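Local coordinates for SnoaL-like domain-containing protein (Novosphingobium aromaticivorans, PDB 2RFR) that is of unknown function but adopts the NTF2-like, cystatin-like fold of the SnoaL-like family, and forms a three-subunit assembly in the crystal, at residues Leu12-Leu15 with Glu16-Glu19; Asp36-Ala39 with Leu40-Trp44; Arg74-Ala78 with Asp79-His83; Gly144-Ala147 with Ala148-Leu151. All coordinates share one frame; numbering follows the deposited sequence.

Contact 1 (Leu12-Leu15 with Glu16-Glu19)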
# COMPACT_ATOMS: atom_id res chain seq x y z
N LEU A 12 21.00 -8.98 0.34
CA LEU A 12 19.97 -9.34 1.30
C LEU A 12 19.81 -8.23 2.33
O LEU A 12 18.68 -7.86 2.70
CB LEU A 12 20.32 -10.65 1.97
CG LEU A 12 19.37 -11.17 3.01
CD1 LEU A 12 17.98 -11.33 2.39
CD2 LEU A 12 19.91 -12.50 3.56
N ARG A 13 20.89 -7.66 2.83
CA ARG A 13 20.81 -6.59 3.79
C ARG A 13 20.03 -5.40 3.26
O ARG A 13 19.27 -4.79 3.98
CB ARG A 13 22.21 -6.20 4.23
CG ARG A 13 22.21 -5.21 5.42
CD ARG A 13 23.61 -4.98 5.91
NE ARG A 13 23.76 -4.25 7.17
CZ ARG A 13 24.26 -3.04 7.26
NH1 ARG A 13 24.50 -2.33 6.17
NH2 ARG A 13 24.50 -2.53 8.47
N LEU A 14 20.24 -5.10 1.99
CA LEU A 14 19.51 -3.99 1.37
C LEU A 14 18.02 -4.27 1.33
O LEU A 14 17.22 -3.40 1.61
CB LEU A 14 20.07 -3.73 -0.04
CG LEU A 14 19.42 -2.55 -0.74
CD1 LEU A 14 19.43 -1.30 0.16
CD2 LEU A 14 20.10 -2.25 -2.09
N LEU A 15 17.62 -5.48 0.97
CA LEU A 15 16.20 -5.87 1.00
C LEU A 15 15.67 -5.79 2.41
O LEU A 15 14.55 -5.33 2.61
CB LEU A 15 15.97 -7.25 0.41
CG LEU A 15 16.05 -7.41 -1.09
CD1 LEU A 15 15.73 -8.87 -1.38
CD2 LEU A 15 15.05 -6.52 -1.78
N GLU A 16 16.44 -6.25 3.38
CA GLU A 16 16.02 -6.16 4.78
C GLU A 16 15.82 -4.73 5.23
O GLU A 16 14.89 -4.41 5.95
CB GLU A 16 16.99 -6.90 5.71
CG GLU A 16 16.95 -8.41 5.51
CD GLU A 16 18.09 -9.11 6.22
OE1 GLU A 16 19.19 -8.55 6.36
OE2 GLU A 16 17.93 -10.27 6.66
N ASP A 17 16.72 -3.86 4.83
CA ASP A 17 16.64 -2.44 5.17
C ASP A 17 15.34 -1.86 4.63
O ASP A 17 14.60 -1.18 5.35
CB ASP A 17 17.84 -1.69 4.55
CG ASP A 17 19.16 -1.95 5.21
OD1 ASP A 17 19.21 -2.40 6.36
OD2 ASP A 17 20.15 -1.60 4.54
N ARG A 18 15.04 -2.12 3.35
CA ARG A 18 13.86 -1.58 2.73
C ARG A 18 12.61 -2.13 3.37
O ARG A 18 11.64 -1.38 3.59
CB ARG A 18 13.88 -1.92 1.25
CG ARG A 18 14.98 -1.20 0.49
CD ARG A 18 15.09 -1.67 -0.98
NE ARG A 18 13.87 -1.36 -1.68
CZ ARG A 18 13.55 -0.14 -2.13
NH1 ARG A 18 14.42 0.82 -2.06
NH2 ARG A 18 12.40 0.08 -2.71
N GLU A 19 12.60 -3.40 3.72
CA GLU A 19 11.43 -4.00 4.32
C GLU A 19 11.22 -3.44 5.73
O GLU A 19 10.07 -3.24 6.17
CB GLU A 19 11.53 -5.53 4.22
CG GLU A 19 10.52 -6.31 4.97
CD GLU A 19 9.17 -6.14 4.47
OE1 GLU A 19 8.99 -5.69 3.35
OE2 GLU A 19 8.29 -6.56 5.21
O HOH W 1 22.69 -2.22 3.65
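Glu16 CG lies beside its backbone N and anti to the carbonyl carbon (chi1 -68°), which lays the extended chain back along the preceding turn to Leu12, whose CG stands anti to the backbone N (chi1 180°). Both belong to the long N-terminal helix 5-33 of this NTF2-like fold, and the two side chains cross at a slant one turn apart. Glu16 CD rests 4.0 Å from Leu12 CG, and Glu16 CG comes within 3.3 Å of Leu12 O, the same carbonyl that takes a 2.8 Å bond from Glu16 N. OE2 lies by the leucine branch point, while OE1 makes a salt bridge to Arg11 of the second subunit. Leu15 packs against Leu15 of that subunit and Leu12 of the third, so this face of the helix lies in the trimer contact. Arg18 is salt-bridged to Glu19 of the third subunit, and Glu19 to Arg22 of the second. Asp17 turns elsewhere: its OD1 is held within its own chain by Arg127, in a salt bridge, and by Trp132 NE1. Its other oxygen reaches Arg13 through a single water, which donates to Asp17 OD2 at 2.8 Å and accepts a weak bond from Arg13 NH1 at 3.1 Å.

Contact 2 (Asp36-Ala39 with Leu40-Trp44)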
# COMPACT_ATOMS: atom_id res chain seq x y z
N ASP A 36 -1.89 4.20 20.54
CA ASP A 36 -0.69 3.69 21.22
C ASP A 36 0.42 4.71 21.07
O ASP A 36 1.34 4.59 20.25
CB ASP A 36 -0.31 2.36 20.64
CG ASP A 36 0.78 1.64 21.52
OD1 ASP A 36 1.51 2.28 22.37
OD2 ASP A 36 0.88 0.40 21.35
N ALA A 37 0.29 5.78 21.84
CA ALA A 37 1.16 6.94 21.70
C ALA A 37 2.64 6.63 21.93
O ALA A 37 3.52 7.09 21.19
CB ALA A 37 0.73 8.02 22.69
N GLU A 38 2.91 5.85 22.97
CA GLU A 38 4.30 5.50 23.25
C GLU A 38 4.94 4.73 22.11
O GLU A 38 6.03 5.06 21.67
CB GLU A 38 4.32 4.64 24.54
CG GLU A 38 5.70 4.22 25.00
CD GLU A 38 5.62 3.41 26.26
OE1 GLU A 38 5.41 2.17 26.19
OE2 GLU A 38 5.72 4.05 27.32
N ALA A 39 4.32 3.65 21.68
CA ALA A 39 4.89 2.87 20.60
C ALA A 39 5.02 3.64 19.33
O ALA A 39 5.99 3.50 18.60
CB ALA A 39 4.12 1.56 20.40
N LEU A 40 4.04 4.49 19.04
CA LEU A 40 4.14 5.34 17.84
C LEU A 40 5.36 6.26 17.91
O LEU A 40 6.12 6.38 16.97
CB LEU A 40 2.84 6.10 17.65
CG LEU A 40 2.76 7.05 16.47
CD1 LEU A 40 1.34 7.14 15.93
CD2 LEU A 40 3.29 8.48 16.85
N SER A 41 5.57 6.89 19.07
CA SER A 41 6.72 7.77 19.23
C SER A 41 8.03 7.03 19.08
O SER A 41 9.03 7.62 18.60
CB SER A 41 6.65 8.52 20.56
OG SER A 41 6.98 7.68 21.68
N GLU A 42 8.05 5.75 19.46
CA GLU A 42 9.25 4.91 19.36
C GLU A 42 9.56 4.44 17.96
O GLU A 42 10.62 3.84 17.75
CB GLU A 42 9.14 3.76 20.35
CG GLU A 42 9.16 4.24 21.81
CD GLU A 42 8.73 3.22 22.83
OE1 GLU A 42 8.28 2.11 22.46
OE2 GLU A 42 8.86 3.56 24.04
N LEU A 43 8.73 4.76 16.97
CA LEU A 43 9.14 4.63 15.59
C LEU A 43 10.27 5.60 15.22
O LEU A 43 10.98 5.34 14.24
CB LEU A 43 7.95 4.86 14.67
CG LEU A 43 6.74 3.93 14.84
CD1 LEU A 43 5.60 4.44 13.93
CD2 LEU A 43 7.09 2.48 14.50
N TRP A 44 10.37 6.71 15.96
CA TRP A 44 11.39 7.72 15.79
C TRP A 44 12.54 7.53 16.73
O TRP A 44 12.42 6.96 17.80
CB TRP A 44 10.80 9.11 16.08
CG TRP A 44 10.05 9.80 14.94
CD1 TRP A 44 10.50 10.77 14.12
CD2 TRP A 44 8.64 9.58 14.58
NE1 TRP A 44 9.51 11.17 13.29
CE2 TRP A 44 8.35 10.48 13.56
CE3 TRP A 44 7.62 8.77 15.06
CZ2 TRP A 44 7.09 10.57 12.98
CZ3 TRP A 44 6.36 8.85 14.47
CH2 TRP A 44 6.11 9.76 13.46
O HOH W 2 6.15 0.77 23.77
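Glu42 folds back along Glu38, and the two acidic side chains run side by side in the same direction with their carboxylate planes only 14° apart. From the backbone outward, Glu42 CB lies 3.6 Å from Ala39 O; CG, placed beside its own backbone N by a chi1 of -65°, approaches Glu38 O; and CD sits 3.9 Å from Glu38 CG. At the tip, OE2 touches Glu38 CG at 3.4 Å and stands 4.3 Å from Glu38 OE1. A water lies 2.8 Å from Glu42 OE1 and 2.9 Å from Glu38 OE1, though it has more acceptors in reach than protons to give; it could partly screen the like charges. Behind them, Glu38 O accepts from two donors, Glu42 N and the hydroxyl of Ser41, whose OG donates across 2.8 Å. The short helix 37-41 begins with an N-cap: Asp36 OD1 accepts from Ala39 N at 3.2 Å, the donor standing 55° out of the carboxylate plane. The chain leaves the helix through a type I turn from Ser41 to Trp44. Within the fold, Ala37 and Leu40 pack on helix 61-69, Leu40 and Leu43 on the long helix 5-33, and Trp44 on strand 131-141.

Contact 3 (Arg74-Ala78 with Asp79-His83); sequences RALMA and DGCAH
Asp79 N bonds to Ala75 O at 3.0 Å, and the same carbonyl accepts a hydrogen bond from a water that also donates to Asp79 OD1, so backbone and side chain of Asp79 are both tied to Ala75. Its other oxygen, OD2, forms a salt bridge with Arg107 of strand 96-109. Next along the chain, Gly80 N donates to Leu76 O at 3.0 Å and more weakly to Met77 O. Here the chain leaves the helix with a positive phi of 106°, at backbone angles where a beta carbon would press on the preceding carbonyl oxygen. The turn swings Cys81 back toward the helix. Its CB packs 3.6 Å from Leu76 CG, while SG, held between the backbone N and carbonyl carbon by a chi1 of 64°, lies 3.6 Å from Leu76 O and also touches Met77, a selenomethionine, at CG. Further out, Leu76 CD2 meets His83 CE1 at 3.9 Å, the two side chains coming from opposite directions and the methyl group standing obliquely to the ring. Asp33 OD1 holds His83 through ND1, and Met77 packs on Arg149 of the second subunit. This is a helix ended by a glycine of positive phi, the chain then turning sharply (117° between the two directions) into strand 81-93, the outermost within this chain, which pairs with strand 96-109 in the curved sheet of the cystatin-like fold.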
# COMPACT_ATOMS: atom_id res chain seq x y z
N ARG A 74 -7.61 12.43 20.00
CA ARG A 74 -8.56 11.58 20.74
C ARG A 74 -10.00 11.80 20.25
O ARG A 74 -10.79 10.86 20.19
CB ARG A 74 -8.39 11.75 22.26
CG ARG A 74 -7.02 11.26 22.69
CD ARG A 74 -6.96 9.77 22.79
NE ARG A 74 -5.55 9.34 22.88
CZ ARG A 74 -5.17 8.08 23.10
NH1 ARG A 74 -6.05 7.12 23.22
NH2 ARG A 74 -3.90 7.81 23.15
N ALA A 75 -10.35 13.02 19.90
CA ALA A 75 -11.69 13.29 19.39
C ALA A 75 -11.88 12.65 18.03
O ALA A 75 -12.95 12.16 17.72
CB ALA A 75 -11.92 14.84 19.33
N LEU A 76 -10.84 12.66 17.23
CA LEU A 76 -10.89 12.02 15.94
C LEU A 76 -11.08 10.49 16.07
O LEU A 76 -11.86 9.88 15.33
CB LEU A 76 -9.63 12.38 15.18
CG LEU A 76 -9.62 12.09 13.71
CD1 LEU A 76 -10.72 12.82 12.98
CD2 LEU A 76 -8.24 12.47 13.17
N MSE A 77 -10.39 9.90 17.03
CA MSE A 77 -10.55 8.48 17.33
C MSE A 77 -11.98 8.19 17.77
O MSE A 77 -12.54 7.16 17.40
CB MSE A 77 -9.59 8.03 18.43
CG MSE A 77 -8.12 7.99 18.04
SE MSE A 77 -6.95 7.65 19.54
CE MSE A 77 -7.68 5.91 20.08
N ALA A 78 -12.58 9.07 18.59
CA ALA A 78 -13.97 8.87 19.03
C ALA A 78 -14.96 8.98 17.88
O ALA A 78 -15.96 8.25 17.85
CB ALA A 78 -14.28 9.88 20.14
N ASP A 79 -14.71 9.87 16.93
CA ASP A 79 -15.52 9.92 15.73
C ASP A 79 -15.42 8.64 14.90
O ASP A 79 -16.40 8.19 14.29
CB ASP A 79 -15.06 11.10 14.78
CG ASP A 79 -15.34 12.47 15.27
OD1 ASP A 79 -16.25 12.69 16.10
OD2 ASP A 79 -14.68 13.39 14.72
N GLY A 80 -14.22 8.10 14.87
CA GLY A 80 -13.82 7.04 13.96
C GLY A 80 -12.93 7.58 12.88
O GLY A 80 -13.31 8.43 12.09
N CYS A 81 -11.69 7.09 12.88
CA CYS A 81 -10.72 7.56 11.91
C CYS A 81 -9.79 6.45 11.47
O CYS A 81 -9.53 5.51 12.20
CB CYS A 81 -9.92 8.72 12.48
SG CYS A 81 -8.88 8.39 13.92
N ALA A 82 -9.27 6.62 10.28
CA ALA A 82 -8.20 5.78 9.73
C ALA A 82 -7.12 6.68 9.20
O ALA A 82 -7.37 7.53 8.36
CB ALA A 82 -8.73 4.88 8.60
N HIS A 83 -5.91 6.46 9.67
CA HIS A 83 -4.70 7.12 9.16
C HIS A 83 -4.11 6.17 8.16
O HIS A 83 -3.39 5.22 8.52
CB HIS A 83 -3.74 7.47 10.30
CG HIS A 83 -4.25 8.61 11.12
ND1 HIS A 83 -5.29 8.49 12.03
CD2 HIS A 83 -3.93 9.93 11.11
CE1 HIS A 83 -5.58 9.69 12.53
NE2 HIS A 83 -4.76 10.58 11.99
O HOH W 3 -15.21 13.26 19.04

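Contact 4 (Gly144-Ala147 with Ala148-Leu151)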
# COMPACT_ATOMS: atom_id res chain seq x y z
N GLY A 144 -3.38 22.03 -3.23
CA GLY A 144 -2.79 23.03 -4.13
C GLY A 144 -1.54 23.67 -3.53
O GLY A 144 -0.81 24.32 -4.27
N SER A 145 -1.28 23.48 -2.25
CA SER A 145 -0.06 24.00 -1.61
C SER A 145 1.16 23.55 -2.33
O SER A 145 1.30 22.40 -2.81
CB SER A 145 -0.01 23.65 -0.13
OG SER A 145 0.41 22.34 0.13
N ALA A 146 2.14 24.47 -2.36
CA ALA A 146 3.44 24.17 -2.95
C ALA A 146 4.20 23.15 -2.16
O ALA A 146 4.91 22.28 -2.70
CB ALA A 146 4.27 25.45 -3.11
N ALA A 147 4.10 23.19 -0.84
CA ALA A 147 4.92 22.30 0.02
C ALA A 147 4.58 20.85 -0.24
O ALA A 147 5.51 20.01 -0.20
CB ALA A 147 4.71 22.65 1.51
N ALA A 148 3.32 20.51 -0.48
CA ALA A 148 2.99 19.12 -0.64
C ALA A 148 3.66 18.57 -1.90
O ALA A 148 4.11 17.44 -1.89
CB ALA A 148 1.47 18.94 -0.67
N ARG A 149 3.61 19.33 -2.99
CA ARG A 149 4.28 18.88 -4.21
C ARG A 149 5.76 18.70 -4.02
O ARG A 149 6.38 17.72 -4.48
CB ARG A 149 4.03 19.84 -5.36
CG ARG A 149 2.56 19.81 -5.77
CD ARG A 149 2.33 20.58 -7.08
NE ARG A 149 2.64 22.00 -6.91
CZ ARG A 149 1.81 22.91 -6.42
NH1 ARG A 149 0.58 22.62 -6.10
NH2 ARG A 149 2.20 24.17 -6.29
N ALA A 150 6.39 19.62 -3.28
CA ALA A 150 7.83 19.52 -3.01
C ALA A 150 8.21 18.35 -2.18
O ALA A 150 9.28 17.77 -2.38
CB ALA A 150 8.35 20.85 -2.35
N LEU A 151 7.36 17.93 -1.24
CA LEU A 151 7.62 16.76 -0.44
C LEU A 151 7.71 15.52 -1.30
O LEU A 151 8.47 14.61 -0.98
CB LEU A 151 6.56 16.60 0.65
CG LEU A 151 6.57 17.65 1.74
CD1 LEU A 151 5.43 17.41 2.69
CD2 LEU A 151 7.94 17.69 2.52
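Arg149 reaches back across the first turn of its helix to Gly144, its NH1 donating to Gly144 O at 2.9 Å. A bend at chi3 (-64°) curls the guanidinium over the helix start. The donor approaches from well above the carbonyl plane of Gly144, 62° out of it, whereas the oxygen itself lies at the edge of the guanidinium, tilted 19° from its plane. A second carbonyl, that of Ser145, lies over one face of the guanidinium, offset toward the rim; Ser145 O is 3.4 Å from Arg149 NH1, but the angle is too poor for a hydrogen bond. Two regular backbone bonds follow, Ala150 N to Ala146 O at 3.1 Å and Leu151 N to Ala147 O at 3.0 Å. Weaker is the capping bond: Ser145 OG, at the N-cap, accepts from Ala148 N over 3.5 Å, and its firmer partner is Leu141 O at the end of strand 131-141. The C-terminal helix 146-152 is thus started by a serine cap just after the last strand of the NTF2-like fold, and it lies against the sheet. Van der Waals contacts complete the arrangement. Arg149 NH2 rests 3.6 Å from Ala146 CA, and Leu151 CG comes within 3.2 Å of Ala147 O. Toward the sheet, Ala147, Ala148 and Leu151 pack on Ala140, and Ala148 and Leu151 also on Ala120 of strand 112-128. Arg149 also packs on Asp33 of the third subunit.

All four contacts are local and run in series along the chain, none nesting in or crossing another. Contact 1 lies within the long helix 5-33; contact 2 follows on the short helix 37-41, its centre about 22 Å from that of contact 1, and leads through a turn into strand 44-45. Contact 3 spans the C-terminal end of helix 71-79 and the turn into strand 81-93, the outermost within this chain; its nearest atoms are about 5 Å from contact 2, without touching. Contact 4 starts the last helix, after strand 131-141, on the other side of the chain's centre from contact 2. Contacts 1 and 3 both touch the second subunit, and contacts 1 and 4 the third, whereas contact 2 meets no other chain.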